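Local coordinates for protein aminoglycoside N(3)-acetyltransferase (Enterobacter cloacae, PDB 6NP5) that probably acetylates the 3-amino group of 2-deoxystreptamine aminoglycoside antibiotics with acetyl-CoA, which would give the bacterium resistance to drugs such as gentamicin, kanamycin and tobramycin, at residues M24-L29 with A166-H171; S65-T70 with R183-S188; L170-A175 with D253-G258. One frame throughout, in Å; residues are numbered along the deposited sequence. Where two conformers were deposited one is given.

Interaction 1 (M24-L29 with A166-H171). With 9CS ((1R,2S,3S,4R,6S)-4,6-diamino-3-[(3-amino-3-deoxy-alpha-D-glucopyranosyl)oxy]-2-hydroxycyclohexyl 2,6-diamino-2,6-dideoxy-alpha-D-glucopyranoside), chain B.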
loop_
_atom_site.group_PDB
_atom_site.type_symbol
_atom_site.label_atom_id
_atom_site.label_comp_id
_atom_site.label_asym_id
_atom_site.label_seq_id
_atom_site.Cartn_x
_atom_site.Cartn_y
_atom_site.Cartn_z
ATOM N N MET A 24 2.231 -7.879 -2.842
ATOM C CA MET A 24 2.284 -6.574 -2.215
ATOM C C MET A 24 2.838 -6.736 -0.808
ATOM O O MET A 24 2.169 -7.350 0.042
ATOM C CB MET A 24 0.885 -5.984 -2.133
ATOM C CG MET A 24 0.869 -4.634 -1.444
ATOM S SD MET A 24 -0.690 -3.774 -1.711
ATOM C CE MET A 24 -0.236 -2.112 -1.163
ATOM N N PRO A 25 4.042 -6.244 -0.517
ATOM C CA PRO A 25 4.661 -6.446 0.795
ATOM C C PRO A 25 4.320 -5.326 1.765
ATOM O O PRO A 25 4.210 -4.154 1.394
ATOM C CB PRO A 25 6.163 -6.434 0.469
ATOM C CG PRO A 25 6.260 -5.514 -0.653
ATOM C CD PRO A 25 5.008 -5.656 -1.483
ATOM N N HIS A 26 4.244 -5.708 3.038
ATOM C CA HIS A 26 4.193 -4.802 4.170
ATOM C C HIS A 26 5.263 -5.308 5.108
ATOM O O HIS A 26 5.164 -6.444 5.568
ATOM C CB HIS A 26 2.831 -4.849 4.861
ATOM C CG HIS A 26 1.702 -4.416 3.983
ATOM N ND1 HIS A 26 1.609 -3.138 3.483
ATOM C CD2 HIS A 26 0.652 -5.102 3.472
ATOM C CE1 HIS A 26 0.538 -3.051 2.705
ATOM N NE2 HIS A 26 -0.068 -4.224 2.695
ATOM N N VAL A 27 6.308 -4.505 5.350
ATOM C CA VAL A 27 7.508 -4.974 6.031
ATOM C C VAL A 27 7.821 -4.147 7.269
ATOM O O VAL A 27 7.894 -2.911 7.200
ATOM C CB VAL A 27 8.701 -4.925 5.057
ATOM C CG1 VAL A 27 9.985 -5.396 5.772
ATOM C CG2 VAL A 27 8.373 -5.682 3.768
ATOM N N SER A 28 8.107 -4.838 8.371
ATOM C CA SER A 28 8.782 -4.245 9.531
ATOM C C SER A 28 10.255 -4.648 9.469
ATOM O O SER A 28 10.615 -5.785 9.803
ATOM C CB SER A 28 8.177 -4.713 10.848
ATOM O OG SER A 28 9.013 -4.318 11.928
ATOM N N LEU A 29 11.115 -3.715 9.050
ATOM C CA LEU A 29 12.542 -4.034 8.977
ATOM C C LEU A 29 13.142 -4.326 10.347
ATOM O O LEU A 29 14.084 -5.122 10.450
ATOM C CB LEU A 29 13.305 -2.931 8.248
ATOM C CG LEU A 29 13.089 -2.916 6.735
ATOM C CD1 LEU A 29 13.628 -1.628 6.153
ATOM C CD2 LEU A 29 13.718 -4.111 6.065
ATOM N N ALA A 166 -1.816 -3.002 8.894
ATOM C CA ALA A 166 -0.976 -2.588 7.770
ATOM C C ALA A 166 -1.571 -2.883 6.399
ATOM O O ALA A 166 -0.985 -2.457 5.407
ATOM C CB ALA A 166 0.391 -3.280 7.852
ATOM N N VAL A 167 -2.687 -3.599 6.322
ATOM C CA VAL A 167 -3.206 -4.142 5.072
ATOM C C VAL A 167 -3.926 -3.097 4.224
ATOM O O VAL A 167 -5.161 -2.988 4.242
ATOM C CB VAL A 167 -4.061 -5.398 5.340
ATOM C CG1 VAL A 167 -4.485 -6.025 4.027
ATOM C CG2 VAL A 167 -3.313 -6.423 6.185
ATOM N N THR A 168 -3.133 -2.358 3.446
ATOM C CA THR A 168 -3.640 -1.267 2.624
ATOM C C THR A 168 -4.768 -1.696 1.711
ATOM O O THR A 168 -5.697 -0.921 1.474
ATOM C CB THR A 168 -2.488 -0.715 1.783
ATOM O OG1 THR A 168 -1.396 -0.395 2.644
ATOM C CG2 THR A 168 -2.915 0.534 1.041
ATOM N N ALA A 169 -4.714 -2.916 1.177
ATOM C CA ALA A 169 -5.728 -3.336 0.227
ATOM C C ALA A 169 -7.116 -3.315 0.831
ATOM O O ALA A 169 -8.098 -3.192 0.091
ATOM C CB ALA A 169 -5.431 -4.731 -0.300
ATOM N N LEU A 170 -7.231 -3.423 2.151
ATOM C CA LEU A 170 -8.554 -3.375 2.775
ATOM C C LEU A 170 -9.212 -2.009 2.657
ATOM O O LEU A 170 -10.439 -1.913 2.837
ATOM C CB LEU A 170 -8.517 -3.875 4.217
ATOM C CG LEU A 170 -8.585 -5.405 4.316
ATOM C CD1 LEU A 170 -8.197 -5.849 5.698
ATOM C CD2 LEU A 170 -9.971 -5.876 3.970
ATOM N N HIS A 171 -8.467 -0.955 2.309
ATOM C CA HIS A 171 -9.119 0.321 2.011
ATOM C C HIS A 171 -9.998 0.227 0.770
ATOM O O HIS A 171 -10.939 1.021 0.642
ATOM C CB HIS A 171 -8.088 1.440 1.905
ATOM C CG HIS A 171 -7.377 1.734 3.193
ATOM N ND1 HIS A 171 -8.029 2.093 4.349
ATOM C CD2 HIS A 171 -6.066 1.768 3.495
ATOM C CE1 HIS A 171 -7.156 2.294 5.312
ATOM N NE2 HIS A 171 -5.953 2.113 4.815
HETATM C C1 9CS B . -2.181 4.919 9.879
HETATM C C2 9CS B . -1.300 3.971 10.677
HETATM C C3 9CS B . -1.960 2.665 10.908
HETATM C C4 9CS B . -3.268 2.843 11.626
HETATM C C5 9CS B . -4.133 3.902 10.921
HETATM C C6 9CS B . -5.323 4.289 11.754
HETATM C C7 9CS B . -3.144 6.023 4.880
HETATM C C8 9CS B . -3.149 7.031 6.030
HETATM C C9 9CS B . -2.523 6.415 7.287
HETATM C C10 9CS B . -3.199 5.089 7.692
HETATM C C11 9CS B . -3.341 4.130 6.505
HETATM C C12 9CS B . -3.962 4.794 5.276
HETATM C C13 9CS B . -3.057 9.325 5.365
HETATM C C14 9CS B . -2.215 10.090 4.350
HETATM C C15 9CS B . -0.881 10.462 4.930
HETATM C C16 9CS B . -1.098 11.261 6.170
HETATM C C17 9CS B . -1.939 10.485 7.180
HETATM C C18 9CS B . -2.186 11.206 8.457
HETATM N N1 9CS B . -6.085 5.313 11.052
HETATM N N2 9CS B . -4.152 2.983 6.936
HETATM N N3 9CS B . -3.702 6.626 3.671
HETATM N N4 9CS B . -0.063 11.250 3.941
HETATM O O5 9CS B . -3.386 5.132 10.697
HETATM O O7 9CS B . -1.047 1.822 11.688
HETATM O O8 9CS B . -4.042 1.637 11.691
HETATM O O9 9CS B . -2.492 4.329 8.665
HETATM O O10 9CS B . -2.649 7.344 8.348
HETATM O O11 9CS B . -2.370 8.150 5.667
HETATM O O12 9CS B . -3.241 10.134 6.561
HETATM O O13 9CS B . -2.044 9.230 3.246
HETATM O O14 9CS B . 0.152 11.573 6.809
HETATM O O15 9CS B . -2.793 12.421 8.223
HETATM N N6 9CS B . -0.021 3.792 9.911
HETATM O O HOH W 1 -2.308 -4.569 1.136
#
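His26 reaches from the end of strand 22-27 to the loop that leads into helix 170-176, and its imidazole lies across the backbone there. At the root, His26 CB meets Ala166 CB at 4.2 Å. The ring swings out beside the backbone N, anti to the carbonyl carbon (chi1 -62°), which brings one face over Ala166 O. That oxygen stands 3.1 Å above the plane and over the ring centre. His26 CE1 lies 3.2 Å from Ala166 O, nearer than any other ring atom, while ND1 and NE2 have too poor an angle for a hydrogen bond; the carbonyl packs on the ring without taking a proton from it. CE1 also approaches Thr168 OG1, at 3.3 Å and obliquely to the ring. At the far edge, in the ring plane, NE2 is hydrogen-bonded to a water at 2.8 Å. The same water accepts from Ala169 N at 2.9 Å, so one molecule ties the imidazole to the backbone at Ala169 and restrains the rotation of the ring. The extended side chain of Met24 brings CE to 4.0 Å from Thr168 CB, the two side chains crossing nearly at right angles. His26, Thr168 and His171 all belong to the acetyl-CoA site; segment 166-171 also serves the antibiotic, since His171 NE2 accepts from 9CS N2, the 3-amino group of the deoxystreptamine ring and the one acetylated. Strand 22-27 pairs with strand 156-160, whose Ile157 touches His26, Val167 and Ala169, and Phe59 of strand 55-59 touches Met24 and Thr168.

Interaction 2 (S65-T70 with R183-S188); sequences SPYEQT and RRVTYS. With 9CS ((1R,2S,3S,4R,6S)-4,6-diamino-3-[(3-amino-3-deoxy-alpha-D-glucopyranosyl)oxy]-2-hydroxycyclohexyl 2,6-diamino-2,6-dideoxy-alpha-D-glucopyranoside), chain B.
Thr70 supplies the direct hydrogen bond between the short helix 67-70 and strand 184-193: Ser188 N donates to Thr70 OG1 at 2.9 Å, nearly straight at 171°. OG1 sits between the backbone N and the carbonyl carbon (chi1 68°), a torsion that turns it toward the strand and also keeps it 2.9 Å from Pro66 O in its own segment. A water supplies a second polar bridge, donating to Thr70 O and accepting from Ser188 OG, whose hydroxyl is further hydrogen-bonded to Thr201 OG1 on the partner strand.

The aromatic contact pairs Tyr67 with Tyr187. Their planes meet at 46° with the centroids 5.0 Å apart, an oblique pairing in which Tyr67 CE1 comes over one face of the Tyr187 ring, 3.5 Å from Tyr187 CD2. A van der Waals contact adds to this: Val185 CG2 lies 3.7 Å from Tyr67 OH and also sits at the edge of the Tyr187 ring, in its plane.

Contacts with the antibiotic form a further group. 9CS C14 stands over the centre of one Tyr67 ring face, 3.8 Å above the plane, a CH-pi-like placement of a sugar on an aromatic platform. In the conformer described, Glu68 OE2 accepts from 9CS O14 at 2.8 Å and, more weakly, from O15, which suggests a two-hydroxyl grip. An aromatic ring under a sugar face and a nearby carboxylate are features common to carbohydrate-binding sites; here they meet the 3-amino-3-deoxyglucose ring, presented by a short helix that packs on the beta hairpin of strands 184-193 and 196-205.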
loop_
_atom_site.group_PDB
_atom_site.type_symbol
_atom_site.label_atom_id
_atom_site.label_comp_id
_atom_site.label_asym_id
_atom_site.label_seq_id
_atom_site.Cartn_x
_atom_site.Cartn_y
_atom_site.Cartn_z
ATOM N N SER A 65 4.004 14.692 1.043
ATOM C CA SER A 65 2.607 14.897 0.696
ATOM C C SER A 65 1.978 15.985 1.574
ATOM O O SER A 65 2.037 15.891 2.806
ATOM C CB SER A 65 1.808 13.621 0.904
ATOM O OG SER A 65 0.454 13.917 0.638
ATOM N N PRO A 66 1.353 17.003 0.990
ATOM C CA PRO A 66 0.731 18.076 1.783
ATOM C C PRO A 66 -0.687 17.727 2.247
ATOM O O PRO A 66 -1.610 18.539 2.189
ATOM C CB PRO A 66 0.758 19.254 0.811
ATOM C CG PRO A 66 0.518 18.590 -0.519
ATOM C CD PRO A 66 1.292 17.301 -0.454
ATOM N N TYR A 67 -0.854 16.496 2.725
ATOM C CA TYR A 67 -2.158 15.995 3.153
ATOM C C TYR A 67 -2.696 16.801 4.320
ATOM O O TYR A 67 -3.751 17.429 4.220
ATOM C CB TYR A 67 -2.016 14.514 3.499
ATOM C CG TYR A 67 -3.325 13.832 3.824
ATOM C CD1 TYR A 67 -4.080 13.235 2.819
ATOM C CD2 TYR A 67 -3.794 13.751 5.121
ATOM C CE1 TYR A 67 -5.264 12.596 3.085
ATOM C CE2 TYR A 67 -4.994 13.119 5.396
ATOM C CZ TYR A 67 -5.732 12.546 4.368
ATOM O OH TYR A 67 -6.927 11.881 4.603
ATOM N N GLU A 68 -1.971 16.810 5.441
ATOM C CA GLU A 68 -2.467 17.507 6.626
ATOM C C GLU A 68 -2.572 19.004 6.389
ATOM O O GLU A 68 -3.455 19.667 6.951
ATOM C CB GLU A 68 -1.536 17.244 7.811
ATOM C CG GLU A 68 -1.589 15.812 8.377
ATOM C CD GLU A 68 -0.554 14.878 7.762
ATOM O OE1 GLU A 68 -0.028 15.202 6.690
ATOM O OE2 GLU A 68 -0.248 13.835 8.351
ATOM N N GLN A 69 -1.686 19.547 5.556
ATOM C CA GLN A 69 -1.653 20.975 5.289
ATOM C C GLN A 69 -2.812 21.430 4.415
ATOM O O GLN A 69 -3.105 22.622 4.378
ATOM C CB GLN A 69 -0.326 21.327 4.585
ATOM C CG GLN A 69 0.907 21.075 5.446
ATOM C CD GLN A 69 1.461 19.645 5.348
ATOM O OE1 GLN A 69 0.798 18.714 4.882
ATOM N NE2 GLN A 69 2.689 19.474 5.808
ATOM N N THR A 70 -3.453 20.525 3.684
ATOM C CA THR A 70 -4.556 20.900 2.812
ATOM C C THR A 70 -5.868 20.252 3.211
ATOM O O THR A 70 -6.906 20.588 2.631
ATOM C CB THR A 70 -4.277 20.576 1.348
ATOM O OG1 THR A 70 -4.238 19.165 1.184
ATOM C CG2 THR A 70 -2.969 21.205 0.841
ATOM N N ARG A 183 -17.328 8.180 5.819
ATOM C CA ARG A 183 -16.570 9.414 5.921
ATOM C C ARG A 183 -15.784 9.698 4.650
ATOM O O ARG A 183 -15.177 8.792 4.046
ATOM C CB ARG A 183 -15.588 9.324 7.093
ATOM C CG ARG A 183 -16.260 9.315 8.441
ATOM C CD ARG A 183 -15.295 8.908 9.540
ATOM N NE ARG A 183 -14.133 9.774 9.642
ATOM C CZ ARG A 183 -13.981 10.727 10.550
ATOM N NH1 ARG A 183 -14.944 10.981 11.408
ATOM N NH2 ARG A 183 -12.869 11.439 10.591
ATOM N N ARG A 184 -15.753 10.965 4.273
ATOM C CA ARG A 184 -14.944 11.435 3.172
ATOM C C ARG A 184 -14.068 12.571 3.665
ATOM O O ARG A 184 -14.337 13.200 4.694
ATOM C CB ARG A 184 -15.824 11.878 1.991
ATOM C CG ARG A 184 -16.614 10.720 1.442
ATOM C CD ARG A 184 -17.456 11.063 0.231
ATOM N NE ARG A 184 -16.689 11.547 -0.912
ATOM C CZ ARG A 184 -16.027 10.768 -1.764
ATOM N NH1 ARG A 184 -16.000 9.451 -1.587
ATOM N NH2 ARG A 184 -15.384 11.304 -2.778
ATOM N N VAL A 185 -12.993 12.800 2.935
ATOM C CA VAL A 185 -12.063 13.891 3.189
ATOM C C VAL A 185 -11.853 14.657 1.893
ATOM O O VAL A 185 -11.996 14.106 0.793
ATOM C CB VAL A 185 -10.687 13.371 3.691
ATOM C CG1 VAL A 185 -10.786 12.796 5.075
ATOM C CG2 VAL A 185 -10.072 12.348 2.730
ATOM N N THR A 186 -11.478 15.929 2.042
ATOM C CA THR A 186 -11.091 16.783 0.933
ATOM C C THR A 186 -9.660 17.238 1.158
ATOM O O THR A 186 -9.300 17.631 2.268
ATOM C CB THR A 186 -12.037 17.986 0.819
ATOM O OG1 THR A 186 -13.339 17.516 0.482
ATOM C CG2 THR A 186 -11.554 18.940 -0.270
ATOM N N TYR A 187 -8.834 17.154 0.120
ATOM C CA TYR A 187 -7.444 17.579 0.222
ATOM C C TYR A 187 -6.972 17.962 -1.167
ATOM O O TYR A 187 -7.676 17.759 -2.166
ATOM C CB TYR A 187 -6.547 16.522 0.878
ATOM C CG TYR A 187 -6.570 15.158 0.235
ATOM C CD1 TYR A 187 -5.801 14.876 -0.885
ATOM C CD2 TYR A 187 -7.367 14.152 0.748
ATOM C CE1 TYR A 187 -5.812 13.615 -1.468
ATOM C CE2 TYR A 187 -7.377 12.885 0.183
ATOM C CZ TYR A 187 -6.607 12.630 -0.913
ATOM O OH TYR A 187 -6.600 11.382 -1.498
ATOM N N SER A 188 -5.790 18.565 -1.222
ATOM C CA SER A 188 -5.260 19.080 -2.470
ATOM C C SER A 188 -3.838 18.579 -2.659
ATOM O O SER A 188 -3.042 18.551 -1.709
ATOM C CB SER A 188 -5.215 20.601 -2.484
ATOM O OG SER A 188 -6.510 21.161 -2.326
HETATM C C1 9CS B . -2.181 4.919 9.879
HETATM C C2 9CS B . -1.300 3.971 10.677
HETATM C C3 9CS B . -1.960 2.665 10.908
HETATM C C4 9CS B . -3.268 2.843 11.626
HETATM C C5 9CS B . -4.133 3.902 10.921
HETATM C C6 9CS B . -5.323 4.289 11.754
HETATM C C7 9CS B . -3.144 6.023 4.880
HETATM C C8 9CS B . -3.149 7.031 6.030
HETATM C C9 9CS B . -2.523 6.415 7.287
HETATM C C10 9CS B . -3.199 5.089 7.692
HETATM C C11 9CS B . -3.341 4.130 6.505
HETATM C C12 9CS B . -3.962 4.794 5.276
HETATM C C13 9CS B . -3.057 9.325 5.365
HETATM C C14 9CS B . -2.215 10.090 4.350
HETATM C C15 9CS B . -0.881 10.462 4.930
HETATM C C16 9CS B . -1.098 11.261 6.170
HETATM C C17 9CS B . -1.939 10.485 7.180
HETATM C C18 9CS B . -2.186 11.206 8.457
HETATM N N1 9CS B . -6.085 5.313 11.052
HETATM N N2 9CS B . -4.152 2.983 6.936
HETATM N N3 9CS B . -3.702 6.626 3.671
HETATM N N4 9CS B . -0.063 11.250 3.941
HETATM O O5 9CS B . -3.386 5.132 10.697
HETATM O O7 9CS B . -1.047 1.822 11.688
HETATM O O8 9CS B . -4.042 1.637 11.691
HETATM O O9 9CS B . -2.492 4.329 8.665
HETATM O O10 9CS B . -2.649 7.344 8.348
HETATM O O11 9CS B . -2.370 8.150 5.667
HETATM O O12 9CS B . -3.241 10.134 6.561
HETATM O O13 9CS B . -2.044 9.230 3.246
HETATM O O14 9CS B . 0.152 11.573 6.809
HETATM O O15 9CS B . -2.793 12.421 8.223
HETATM N N6 9CS B . -0.021 3.792 9.911
HETATM O O HOH W 2 -7.605 21.061 0.153
#

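Interaction 3 (L170-A175 with D253-G258). With 9CS ((1R,2S,3S,4R,6S)-4,6-diamino-3-[(3-amino-3-deoxy-alpha-D-glucopyranosyl)oxy]-2-hydroxycyclohexyl 2,6-diamino-2,6-dideoxy-alpha-D-glucopyranoside), chain B.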
loop_
_atom_site.group_PDB
_atom_site.type_symbol
_atom_site.label_atom_id
_atom_site.label_comp_id
_atom_site.label_asym_id
_atom_site.label_seq_id
_atom_site.Cartn_x
_atom_site.Cartn_y
_atom_site.Cartn_z
ATOM N N LEU A 170 -7.231 -3.423 2.151
ATOM C CA LEU A 170 -8.554 -3.375 2.775
ATOM C C LEU A 170 -9.212 -2.009 2.657
ATOM O O LEU A 170 -10.439 -1.913 2.837
ATOM C CB LEU A 170 -8.517 -3.875 4.217
ATOM C CG LEU A 170 -8.585 -5.405 4.316
ATOM C CD1 LEU A 170 -8.197 -5.849 5.698
ATOM C CD2 LEU A 170 -9.971 -5.876 3.970
ATOM N N HIS A 171 -8.467 -0.955 2.309
ATOM C CA HIS A 171 -9.119 0.321 2.011
ATOM C C HIS A 171 -9.998 0.227 0.770
ATOM O O HIS A 171 -10.939 1.021 0.642
ATOM C CB HIS A 171 -8.088 1.440 1.905
ATOM C CG HIS A 171 -7.377 1.734 3.193
ATOM N ND1 HIS A 171 -8.029 2.093 4.349
ATOM C CD2 HIS A 171 -6.066 1.768 3.495
ATOM C CE1 HIS A 171 -7.156 2.294 5.312
ATOM N NE2 HIS A 171 -5.953 2.113 4.815
ATOM N N TYR A 172 -9.774 -0.761 -0.107
ATOM C CA TYR A 172 -10.682 -1.008 -1.217
ATOM C C TYR A 172 -12.038 -1.477 -0.682
ATOM O O TYR A 172 -13.089 -1.062 -1.176
ATOM C CB TYR A 172 -10.078 -2.061 -2.157
ATOM C CG TYR A 172 -10.969 -2.359 -3.345
ATOM C CD1 TYR A 172 -12.052 -3.247 -3.229
ATOM C CD2 TYR A 172 -10.770 -1.747 -4.591
ATOM C CE1 TYR A 172 -12.883 -3.490 -4.276
ATOM C CE2 TYR A 172 -11.601 -1.995 -5.658
ATOM C CZ TYR A 172 -12.674 -2.863 -5.498
ATOM O OH TYR A 172 -13.491 -3.082 -6.577
ATOM N N ALA A 173 -12.030 -2.381 0.306
ATOM C CA ALA A 173 -13.286 -2.837 0.889
ATOM C C ALA A 173 -14.059 -1.668 1.464
ATOM O O ALA A 173 -15.289 -1.594 1.309
ATOM C CB ALA A 173 -13.009 -3.868 1.975
ATOM N N GLU A 174 -13.357 -0.742 2.137
ATOM C CA GLU A 174 -14.029 0.439 2.668
ATOM C C GLU A 174 -14.639 1.253 1.546
ATOM O O GLU A 174 -15.759 1.752 1.680
ATOM C CB GLU A 174 -13.047 1.281 3.478
ATOM C CG GLU A 174 -12.532 0.614 4.701
ATOM C CD GLU A 174 -11.593 1.460 5.484
ATOM O OE1 GLU A 174 -11.639 1.396 6.721
ATOM O OE2 GLU A 174 -10.779 2.174 4.877
ATOM N N ALA A 175 -13.912 1.423 0.442
ATOM C CA ALA A 175 -14.401 2.244 -0.657
ATOM C C ALA A 175 -15.694 1.701 -1.235
ATOM O O ALA A 175 -16.595 2.476 -1.549
ATOM C CB ALA A 175 -13.340 2.332 -1.752
ATOM N N ASP A 253 -9.450 -12.596 -1.395
ATOM C CA ASP A 253 -10.233 -13.243 -0.347
ATOM C C ASP A 253 -10.370 -12.329 0.862
ATOM O O ASP A 253 -11.466 -12.187 1.405
ATOM C CB ASP A 253 -9.580 -14.567 0.052
ATOM C CG ASP A 253 -10.504 -15.420 0.895
ATOM O OD1 ASP A 253 -11.583 -15.761 0.401
ATOM O OD2 ASP A 253 -10.151 -15.732 2.033
ATOM N N ILE A 254 -9.281 -11.686 1.299
ATOM C CA ILE A 254 -9.406 -10.824 2.477
ATOM C C ILE A 254 -10.278 -9.610 2.166
ATOM O O ILE A 254 -11.043 -9.159 3.023
ATOM C CB ILE A 254 -8.041 -10.462 3.097
ATOM C CG1 ILE A 254 -8.229 -9.885 4.496
ATOM C CG2 ILE A 254 -7.284 -9.486 2.208
ATOM C CD1 ILE A 254 -6.955 -9.670 5.285
ATOM N N VAL A 255 -10.188 -9.070 0.947
ATOM C CA VAL A 255 -11.004 -7.905 0.613
ATOM C C VAL A 255 -12.468 -8.280 0.529
ATOM O O VAL A 255 -13.333 -7.553 1.036
ATOM C CB VAL A 255 -10.462 -7.225 -0.652
ATOM C CG1 VAL A 255 -11.448 -6.183 -1.197
ATOM C CG2 VAL A 255 -9.133 -6.596 -0.321
ATOM N N SER A 256 -12.784 -9.423 -0.084
ATOM C CA SER A 256 -14.173 -9.884 -0.097
ATOM C C SER A 256 -14.690 -10.092 1.318
ATOM O O SER A 256 -15.812 -9.673 1.654
ATOM C CB SER A 256 -14.308 -11.173 -0.909
ATOM O OG SER A 256 -14.019 -10.932 -2.269
ATOM N N PHE A 257 -13.869 -10.695 2.178
ATOM C CA PHE A 257 -14.239 -10.857 3.580
ATOM C C PHE A 257 -14.501 -9.504 4.218
ATOM O O PHE A 257 -15.479 -9.336 4.971
ATOM C CB PHE A 257 -13.116 -11.595 4.310
ATOM C CG PHE A 257 -13.328 -11.751 5.789
ATOM C CD1 PHE A 257 -12.898 -10.770 6.668
ATOM C CD2 PHE A 257 -13.923 -12.892 6.314
ATOM C CE1 PHE A 257 -13.076 -10.891 8.021
ATOM C CE2 PHE A 257 -14.109 -13.016 7.685
ATOM C CZ PHE A 257 -13.674 -12.018 8.531
ATOM N N GLY A 258 -13.662 -8.519 3.923
ATOM C CA GLY A 258 -13.851 -7.205 4.514
ATOM C C GLY A 258 -15.106 -6.493 4.063
ATOM O O GLY A 258 -15.758 -5.815 4.872
HETATM C C1 9CS B . -2.181 4.919 9.879
HETATM C C2 9CS B . -1.300 3.971 10.677
HETATM C C3 9CS B . -1.960 2.665 10.908
HETATM C C4 9CS B . -3.268 2.843 11.626
HETATM C C5 9CS B . -4.133 3.902 10.921
HETATM C C6 9CS B . -5.323 4.289 11.754
HETATM C C7 9CS B . -3.144 6.023 4.880
HETATM C C8 9CS B . -3.149 7.031 6.030
HETATM C C9 9CS B . -2.523 6.415 7.287
HETATM C C10 9CS B . -3.199 5.089 7.692
HETATM C C11 9CS B . -3.341 4.130 6.505
HETATM C C12 9CS B . -3.962 4.794 5.276
HETATM C C13 9CS B . -3.057 9.325 5.365
HETATM C C14 9CS B . -2.215 10.090 4.350
HETATM C C15 9CS B . -0.881 10.462 4.930
HETATM C C16 9CS B . -1.098 11.261 6.170
HETATM C C17 9CS B . -1.939 10.485 7.180
HETATM C C18 9CS B . -2.186 11.206 8.457
HETATM N N1 9CS B . -6.085 5.313 11.052
HETATM N N2 9CS B . -4.152 2.983 6.936
HETATM N N3 9CS B . -3.702 6.626 3.671
HETATM N N4 9CS B . -0.063 11.250 3.941
HETATM O O5 9CS B . -3.386 5.132 10.697
HETATM O O7 9CS B . -1.047 1.822 11.688
HETATM O O8 9CS B . -4.042 1.637 11.691
HETATM O O9 9CS B . -2.492 4.329 8.665
HETATM O O10 9CS B . -2.649 7.344 8.348
HETATM O O11 9CS B . -2.370 8.150 5.667
HETATM O O12 9CS B . -3.241 10.134 6.561
HETATM O O13 9CS B . -2.044 9.230 3.246
HETATM O O14 9CS B . 0.152 11.573 6.809
HETATM O O15 9CS B . -2.793 12.421 8.223
HETATM N N6 9CS B . -0.021 3.792 9.911
#
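Glu174 OE2 accepts a hydrogen bond from His171 ND1 at 2.8 Å, with an N-H...O angle of 170°, in a His-carboxylate hydrogen bond formed across one turn of helix 170-176. The carboxylate oxygen lies almost in the imidazole plane, whereas the donor reaches it from 42° out of the carboxylate plane. Glu174 therefore acts as a second-shell residue that fixes the rotation of a ring in touch with the antibiotic.

That bond lies within one helix, on the side turned from the partner; the contact itself is a pair of packed helices, 170-176 against 251-265, running in roughly the same direction. Their segment axes cross at -34° and approach to 8.3 Å, a close spacing that the small residues Ala173 and Gly258 make possible. Ala173 CB lies directly against the partner backbone, 3.8 Å from Val255 O and 4.0 Å from Gly258 C.

Leu170 packs beside this small-residue patch with both methyls. CD1 meets Ile254 CD1 with the two side chains at about a right angle, and CD2 rests on the helix backbone near Ile254 O and the CA atoms of Val255 and Gly258. Ile226 of helix 222-233 also touches Leu170, and Tyr230 of that helix touches Ile254, so a third helix borders this side. On another flank, Tyr172 and Val255 both reach Leu151 of helix 146-152. Val255 CG1 stands anti to the backbone N, extending toward the tyrosine; it approaches the ring obliquely, its closest atom there being Tyr172 CD1 at 3.6 Å.

The chain visits the six segments in the order 24-29, 65-70, 166-171 with 170-175, 183-188 and 253-258, so interaction 2 interleaves with both others. Interactions 1 and 3 share Leu170 and His171 on helix 170-176; their centres are 13 Å apart and they touch where Ala169 O meets Val255 CG2 at 3.6 Å. Interaction 2 lies about 21 Å from the centre of interaction 1 and 22 Å from that of interaction 3, without touching either. The antibiotic spans this separation, bonded to His171 through its central ring and to Glu68 through a terminal sugar, so helices 170-176 and 67-70, the latter backed by the hairpin, both contribute to its binding site.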